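Local coordinates for cucumber stellacyanin (PDB 1JER), which binds a copper(II) ion as a plant blue-copper protein of the phytocyanin family and probably carries electrons, at residues 35-40 with 75-80; 46-51 with 90-95; 83-88 with 103-108. One frame throughout, in Å; residues are numbered along the deposited sequence. Where two conformers were deposited one is given.

Interaction 1: residues 35-40 with 75-80; sequences GDSLQF and PVIERL
Leu-38 and Phe-40 pair with Glu-78 and Val-76 as hydrogen-bonded pairs of two antiparallel strands in one sheet of the cupredoxin beta-sandwich. Each pair is closed by two backbone bonds, the straightest from Phe-40 N to Val-76 O (2.8 Å, 177° at the hydrogen). The pairing runs on past Ser-37 and Arg-79: Leu-80 N donates to Asp-36 O, and Gly-35 N to Leu-80 O at 2.7 Å. On the face of Ser-37, Gln-39 and Ile-77, the nearly extended side chain of Gln-39 lies along Ile-77 and Pro-75, its CG 3.8 Å from Ile-77 CG1, while NE2 donates to Asn-41 OD1. On the buried face the side chains of Leu-38 and Leu-80 cross at about a right angle, Leu-38 CG to Leu-80 CD2 4.1 Å. The Asp-36 carboxylate is turned to Thr-4, Arg-33 and His-6. Arg-79 lays one face of its guanidinium over the Gly-35 carbonyl, but its NH1 and NH2 are taken by the second subunit: Glu-71 and Thr-73 there meet NH1, and Pro-75 O of that subunit meets NH2. Its remaining nitrogen, NE, donates at 2.7 Å to a water that in turn donates to Ser-37 OG at 3.0 Å.

Interaction 2: residues 46-51 with 90-95; sequences AHNVHE and CTVGTH. With CU (copper (II) ion), chain B.
His-47 and His-95 both carry CG anti to the carbonyl carbon (chi1 near -65° in each), and Cys-90 holds SG anti to its backbone N; these turns bring three ligand atoms to one copper ion. The metal is bound by His-47 ND1 and His-95 ND1, each at 2.0 Å, and by Cys-90 SG at 2.2 Å. The imidazoles meet rim to rim with planes 54° apart, and their ND1 atoms come close because they share the metal. Gln-100 completes the site through OE1, giving the two-histidine, cysteine and glutamine set of a stellacyanin-type blue copper centre in the cupredoxin fold. The sulfur lies in the plane of the His-47 ring, at its edge, and accepts two backbone N-H bonds besides binding copper: Asn-48 N and Val-92 N, each 3.5 Å from Cys-90 SG. Such donors probably draw charge from the thiolate and help fix its direction. Asn-48 crosses the side chain of Thr-91 at about a right angle, its amide wedged beside the 90-92 backbone. With an alanine in place of Asn-48 the backbone N-H to the sulfur would remain, but a gap would probably open beside Thr-91 and Cys-90 CA, leaving that backbone freer to shift. The 92-95 backbone folds as a type II' turn, closed by His-95 N donating to Val-92 O at 3.0 Å; that carbonyl oxygen also stands 3.1 Å above the His-95 ring plane, toward its rim.

Interaction 3: residues 83-88 with 103-108; sequences LGMHYF and SINVVA
Gly-84 and His-86 face Val-106 and Ile-104 as hydrogen-bonded pairs of an antiparallel hairpin, the strand axes 4.5 Å apart at 146°, with Met-85 opposite Asn-105 and Tyr-87 opposite Ser-103 as non-hydrogen-bonded pairs. Two bonds close each hydrogen-bonded pair. Gly-84 O is gripped twice: Val-106 N (2.9 Å) and His-86 ND1 (3.1 Å) reach it from opposite faces of the carbonyl plane. The imidazole bond is the more bent, 137° at the hydrogen, yet it probably helps to fix the ring's rotation and sets ND1 3.5 Å from Val-106 CG2, the two side chains meeting at a slant. Val-106, Ile-104 and His-86 point to the same, buried face. Toward the copper end, the Phe-88 ring turns its edge to Ile-104 CG1. On the other face, successive bends at chi2 and chi3 of Met-85 fold the thioether back across the partner strand, so that SD lies 3.8 Å from Asn-105 CB and CE approaches Ser-103. Ser-103 CB also touches the Tyr-87 ring, 3.6 Å from CD1. At the open end Leu-83 CD2 rests against the backbone at Val-107 and Ala-108. In the four-stranded sheet, strand 84-89 is flanked also by strand 50-52 and strand 101-107 by 32-33; helix 55-60 covers Tyr-87 and Ser-103 through Phe-58, while Leu-38 of strand 37-40 packs on Phe-88 and Ile-104 from the facing sheet.

Overall arrangement
Interactions 1 and 3 belong to the two facing sheets of the sandwich, the centres of the two contacts about 12 Å apart. Their buried side chains interleave: Leu-38 CD1 lies 3.6 Å from Phe-88 CE2, and Leu-80 CD1 is 3.7 Å from Ile-104 CD1. Interaction 2 holds copper at one end of this core. Val-49, two residues after the ligand His-47 and just before strand 50-52, packs CG2 at 3.6 Å on Phe-40 CG, and Glu-51 lies along His-86 and Phe-88. The metal is about 10 Å from the nearest atom of the Phe-40 side chain and about 11 Å from that of Phe-88. Along the chain, interaction 2 crosses both of the others, while interaction 1 closes before interaction 3 opens.

Interaction 1: residues 35-40 with 75-80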
# COMPACT_ATOMS: atom_id res chain seq x y z
N GLY A 35 2.78 -4.35 9.95
CA GLY A 35 1.69 -3.35 9.99
C GLY A 35 2.15 -2.01 9.46
O GLY A 35 1.37 -1.19 8.97
N ASP A 36 3.46 -1.73 9.56
CA ASP A 36 3.90 -0.39 9.05
C ASP A 36 3.93 -0.53 7.50
O ASP A 36 3.87 -1.60 6.96
CB ASP A 36 5.42 -0.25 9.44
CG ASP A 36 5.57 0.15 10.88
OD1 ASP A 36 4.55 0.34 11.57
OD2 ASP A 36 6.73 0.25 11.36
N SER A 37 4.11 0.66 6.88
CA SER A 37 4.22 0.61 5.40
C SER A 37 5.47 1.44 5.02
O SER A 37 5.96 2.23 5.80
CB SER A 37 2.97 1.38 4.84
OG SER A 37 1.80 0.60 5.07
N LEU A 38 5.91 1.22 3.78
CA LEU A 38 7.10 1.95 3.27
C LEU A 38 6.54 2.74 2.01
O LEU A 38 5.92 2.09 1.20
CB LEU A 38 8.05 0.93 2.64
CG LEU A 38 8.92 0.11 3.55
CD1 LEU A 38 9.96 -0.67 2.74
CD2 LEU A 38 9.60 1.00 4.60
N GLN A 39 6.78 4.02 2.04
CA GLN A 39 6.34 4.84 0.89
C GLN A 39 7.57 5.23 0.05
O GLN A 39 8.47 5.89 0.61
CB GLN A 39 5.65 6.11 1.38
CG GLN A 39 5.28 7.02 0.19
CD GLN A 39 4.24 8.04 0.57
OE1 GLN A 39 3.46 7.81 1.50
NE2 GLN A 39 4.21 9.16 -0.15
N PHE A 40 7.55 4.88 -1.22
CA PHE A 40 8.70 5.24 -2.12
C PHE A 40 8.16 6.37 -3.07
O PHE A 40 7.18 6.11 -3.74
CB PHE A 40 8.94 4.01 -3.03
CG PHE A 40 9.59 2.84 -2.28
CD1 PHE A 40 8.76 1.94 -1.60
CD2 PHE A 40 10.93 2.63 -2.31
CE1 PHE A 40 9.35 0.82 -0.98
CE2 PHE A 40 11.53 1.53 -1.66
CZ PHE A 40 10.70 0.65 -0.97
N PRO A 75 3.35 7.69 -5.79
CA PRO A 75 4.16 6.90 -4.87
C PRO A 75 3.74 5.43 -4.85
O PRO A 75 2.58 5.12 -5.16
CB PRO A 75 3.72 7.48 -3.48
CG PRO A 75 2.30 7.85 -3.72
CD PRO A 75 2.28 8.46 -5.12
N VAL A 76 4.70 4.59 -4.51
CA VAL A 76 4.44 3.14 -4.33
C VAL A 76 4.48 2.90 -2.81
O VAL A 76 5.44 3.38 -2.18
CB VAL A 76 5.56 2.31 -4.95
CG1 VAL A 76 5.43 0.84 -4.45
CG2 VAL A 76 5.40 2.34 -6.48
N ILE A 77 3.42 2.35 -2.28
CA ILE A 77 3.42 2.18 -0.76
C ILE A 77 3.31 0.69 -0.50
O ILE A 77 2.39 0.03 -0.99
CB ILE A 77 2.22 2.94 -0.15
CG1 ILE A 77 2.42 4.49 -0.27
CG2 ILE A 77 2.20 2.65 1.39
CD1 ILE A 77 1.17 5.23 -0.65
N GLU A 78 4.32 0.12 0.17
CA GLU A 78 4.33 -1.34 0.37
C GLU A 78 4.05 -1.62 1.86
O GLU A 78 4.64 -0.99 2.70
CB GLU A 78 5.77 -1.86 0.07
CG GLU A 78 6.06 -1.73 -1.45
CD GLU A 78 5.46 -2.89 -2.22
OE1 GLU A 78 5.20 -3.95 -1.62
OE2 GLU A 78 5.28 -2.77 -3.46
N ARG A 79 3.15 -2.57 2.10
CA ARG A 79 2.82 -2.94 3.48
C ARG A 79 3.83 -3.97 3.99
O ARG A 79 4.20 -4.89 3.27
CB ARG A 79 1.40 -3.53 3.61
CG ARG A 79 0.90 -3.36 5.07
CD ARG A 79 -0.58 -3.68 5.24
NE ARG A 79 -1.24 -2.66 6.11
CZ ARG A 79 -1.42 -2.82 7.41
NH1 ARG A 79 -1.52 -4.05 7.91
NH2 ARG A 79 -1.52 -1.77 8.24
N LEU A 80 4.21 -3.80 5.26
CA LEU A 80 5.17 -4.82 5.80
C LEU A 80 4.31 -5.80 6.64
O LEU A 80 3.92 -5.50 7.74
CB LEU A 80 6.17 -4.07 6.68
CG LEU A 80 6.96 -2.97 5.91
CD1 LEU A 80 7.90 -2.22 6.82
CD2 LEU A 80 7.71 -3.58 4.75
O HOH W 1 -0.83 -0.68 4.32

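Interaction 2: residues 46-51 with 90-95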
# COMPACT_ATOMS: atom_id res chain seq x y z
N ALA A 46 10.69 7.24 -13.97
CA ALA A 46 12.14 7.20 -13.86
C ALA A 46 12.67 5.99 -13.08
O ALA A 46 13.80 5.56 -13.24
CB ALA A 46 12.63 8.46 -13.13
N HIS A 47 11.85 5.48 -12.15
CA HIS A 47 12.39 4.31 -11.36
C HIS A 47 11.21 3.36 -11.15
O HIS A 47 10.10 3.60 -11.59
CB HIS A 47 12.73 4.90 -9.92
CG HIS A 47 13.85 5.87 -9.99
ND1 HIS A 47 15.14 5.48 -10.27
CD2 HIS A 47 13.87 7.24 -9.90
CE1 HIS A 47 15.93 6.56 -10.30
NE2 HIS A 47 15.19 7.62 -10.07
N ASN A 48 11.45 2.31 -10.37
CA ASN A 48 10.33 1.44 -9.99
C ASN A 48 10.71 0.82 -8.63
O ASN A 48 11.78 1.19 -8.09
CB ASN A 48 10.01 0.39 -11.02
CG ASN A 48 11.20 -0.49 -11.36
OD1 ASN A 48 11.34 -0.95 -12.51
ND2 ASN A 48 12.07 -0.70 -10.43
N VAL A 49 9.82 -0.01 -8.12
CA VAL A 49 10.08 -0.66 -6.84
C VAL A 49 9.70 -2.14 -6.98
O VAL A 49 8.58 -2.44 -7.35
CB VAL A 49 9.19 -0.08 -5.72
CG1 VAL A 49 9.60 -0.83 -4.41
CG2 VAL A 49 9.48 1.41 -5.54
N HIS A 50 10.68 -3.00 -6.71
CA HIS A 50 10.43 -4.44 -6.81
C HIS A 50 10.97 -5.14 -5.58
O HIS A 50 12.06 -4.88 -5.10
CB HIS A 50 11.18 -4.95 -8.07
CG HIS A 50 11.18 -6.43 -8.25
ND1 HIS A 50 10.05 -7.17 -8.52
CD2 HIS A 50 12.21 -7.33 -8.23
CE1 HIS A 50 10.36 -8.45 -8.62
NE2 HIS A 50 11.66 -8.57 -8.45
N GLU A 51 10.15 -6.03 -5.00
CA GLU A 51 10.67 -6.75 -3.82
C GLU A 51 11.38 -8.01 -4.25
O GLU A 51 10.94 -8.68 -5.21
CB GLU A 51 9.46 -7.07 -2.91
CG GLU A 51 9.97 -7.82 -1.66
CD GLU A 51 8.84 -8.14 -0.69
OE1 GLU A 51 7.67 -7.89 -0.96
OE2 GLU A 51 9.17 -8.68 0.40
N CYS A 90 15.35 -1.06 -7.30
CA CYS A 90 14.84 -0.45 -8.55
C CYS A 90 15.50 -1.27 -9.69
O CYS A 90 16.71 -1.51 -9.62
CB CYS A 90 15.41 1.00 -8.65
SG CYS A 90 14.87 1.68 -10.28
N THR A 91 14.70 -1.75 -10.62
CA THR A 91 15.23 -2.65 -11.66
C THR A 91 15.56 -1.89 -12.93
O THR A 91 15.90 -2.49 -13.95
CB THR A 91 14.27 -3.80 -11.98
OG1 THR A 91 13.07 -3.31 -12.55
CG2 THR A 91 13.89 -4.57 -10.72
N VAL A 92 15.50 -0.56 -12.88
CA VAL A 92 15.85 0.20 -14.12
C VAL A 92 17.34 0.23 -14.29
O VAL A 92 18.10 0.59 -13.41
CB VAL A 92 15.28 1.61 -14.03
CG1 VAL A 92 15.87 2.54 -15.08
CG2 VAL A 92 13.78 1.63 -14.03
N GLY A 93 17.81 -0.11 -15.53
CA GLY A 93 19.20 0.06 -15.83
C GLY A 93 20.21 -0.35 -14.84
O GLY A 93 20.23 -1.54 -14.41
N THR A 94 21.13 0.52 -14.45
CA THR A 94 22.15 0.12 -13.46
C THR A 94 21.83 0.67 -12.08
O THR A 94 22.72 0.75 -11.20
CB THR A 94 23.52 0.72 -13.89
OG1 THR A 94 23.37 2.13 -14.06
CG2 THR A 94 23.87 0.19 -15.30
N HIS A 95 20.61 1.13 -11.85
CA HIS A 95 20.30 1.80 -10.57
C HIS A 95 20.58 0.91 -9.37
O HIS A 95 21.12 1.35 -8.35
CB HIS A 95 18.83 2.23 -10.59
CG HIS A 95 18.54 3.24 -11.65
ND1 HIS A 95 17.34 3.87 -11.74
CD2 HIS A 95 19.31 3.74 -12.66
CE1 HIS A 95 17.33 4.73 -12.75
NE2 HIS A 95 18.53 4.66 -13.33
CU CU B . 15.82 3.64 -10.41

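Interaction 3: residues 83-88 with 103-108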
# COMPACT_ATOMS: atom_id res chain seq x y z
N LEU A 83 7.37 -10.93 9.24
CA LEU A 83 8.59 -10.67 10.02
C LEU A 83 9.83 -10.94 9.17
O LEU A 83 9.82 -11.75 8.23
CB LEU A 83 8.62 -11.71 11.18
CG LEU A 83 7.50 -11.43 12.22
CD1 LEU A 83 7.63 -12.46 13.34
CD2 LEU A 83 7.63 -10.04 12.76
N GLY A 84 10.97 -10.41 9.58
CA GLY A 84 12.22 -10.77 8.97
C GLY A 84 12.65 -9.77 7.88
O GLY A 84 12.11 -8.67 7.80
N MET A 85 13.67 -10.19 7.17
CA MET A 85 14.37 -9.35 6.20
C MET A 85 13.50 -9.20 4.94
O MET A 85 12.94 -10.19 4.50
CB MET A 85 15.68 -10.02 5.79
CG MET A 85 16.78 -9.97 6.86
SD MET A 85 17.06 -8.39 7.56
CE MET A 85 17.73 -7.42 6.24
N HIS A 86 13.49 -7.98 4.44
CA HIS A 86 12.79 -7.67 3.17
C HIS A 86 13.79 -6.88 2.31
O HIS A 86 14.60 -6.12 2.82
CB HIS A 86 11.54 -6.88 3.40
CG HIS A 86 10.41 -7.67 4.02
ND1 HIS A 86 10.40 -7.98 5.35
CD2 HIS A 86 9.30 -8.20 3.49
CE1 HIS A 86 9.31 -8.68 5.63
NE2 HIS A 86 8.62 -8.82 4.53
N TYR A 87 13.71 -7.13 1.01
CA TYR A 87 14.72 -6.54 0.10
C TYR A 87 13.95 -5.85 -1.05
O TYR A 87 13.14 -6.49 -1.72
CB TYR A 87 15.43 -7.78 -0.57
CG TYR A 87 16.18 -8.57 0.49
CD1 TYR A 87 17.28 -8.01 1.13
CD2 TYR A 87 15.75 -9.83 0.87
CE1 TYR A 87 17.97 -8.72 2.11
CE2 TYR A 87 16.43 -10.55 1.84
CZ TYR A 87 17.53 -9.98 2.44
OH TYR A 87 18.21 -10.68 3.43
N PHE A 88 14.27 -4.59 -1.30
CA PHE A 88 13.53 -3.90 -2.41
C PHE A 88 14.61 -3.26 -3.31
O PHE A 88 15.61 -2.74 -2.81
CB PHE A 88 12.71 -2.77 -1.82
CG PHE A 88 11.62 -3.24 -0.87
CD1 PHE A 88 10.39 -3.61 -1.35
CD2 PHE A 88 11.91 -3.31 0.51
CE1 PHE A 88 9.40 -4.10 -0.50
CE2 PHE A 88 10.92 -3.81 1.34
CZ PHE A 88 9.69 -4.15 0.85
N SER A 103 17.38 -2.86 2.22
CA SER A 103 17.05 -4.10 2.94
C SER A 103 16.67 -3.69 4.36
O SER A 103 17.32 -2.87 4.99
CB SER A 103 18.25 -5.05 2.98
OG SER A 103 19.28 -4.49 3.70
N ILE A 104 15.53 -4.25 4.81
CA ILE A 104 15.09 -3.84 6.15
C ILE A 104 14.66 -5.07 6.94
O ILE A 104 14.31 -6.09 6.39
CB ILE A 104 13.91 -2.88 6.06
CG1 ILE A 104 12.68 -3.49 5.36
CG2 ILE A 104 14.30 -1.58 5.37
CD1 ILE A 104 11.39 -2.82 5.81
N ASN A 105 14.74 -4.91 8.28
CA ASN A 105 14.36 -6.05 9.14
C ASN A 105 13.05 -5.66 9.84
O ASN A 105 13.00 -4.62 10.50
CB ASN A 105 15.47 -6.16 10.23
CG ASN A 105 15.10 -7.30 11.19
OD1 ASN A 105 15.14 -7.11 12.42
ND2 ASN A 105 14.78 -8.45 10.63
N VAL A 106 12.01 -6.45 9.62
CA VAL A 106 10.71 -6.17 10.19
C VAL A 106 10.50 -7.00 11.47
O VAL A 106 10.71 -8.22 11.44
CB VAL A 106 9.59 -6.54 9.17
CG1 VAL A 106 8.22 -6.16 9.73
CG2 VAL A 106 9.83 -5.65 7.92
N VAL A 107 10.14 -6.32 12.54
CA VAL A 107 9.88 -7.05 13.82
C VAL A 107 8.43 -6.98 14.18
O VAL A 107 7.57 -6.28 13.60
CB VAL A 107 10.78 -6.45 14.92
CG1 VAL A 107 12.25 -6.59 14.55
CG2 VAL A 107 10.35 -5.02 15.19
N ALA A 108 8.03 -7.76 15.20
CA ALA A 108 6.59 -7.75 15.55
C ALA A 108 6.12 -6.42 16.07
O ALA A 108 6.89 -5.54 16.45
CB ALA A 108 6.40 -8.82 16.68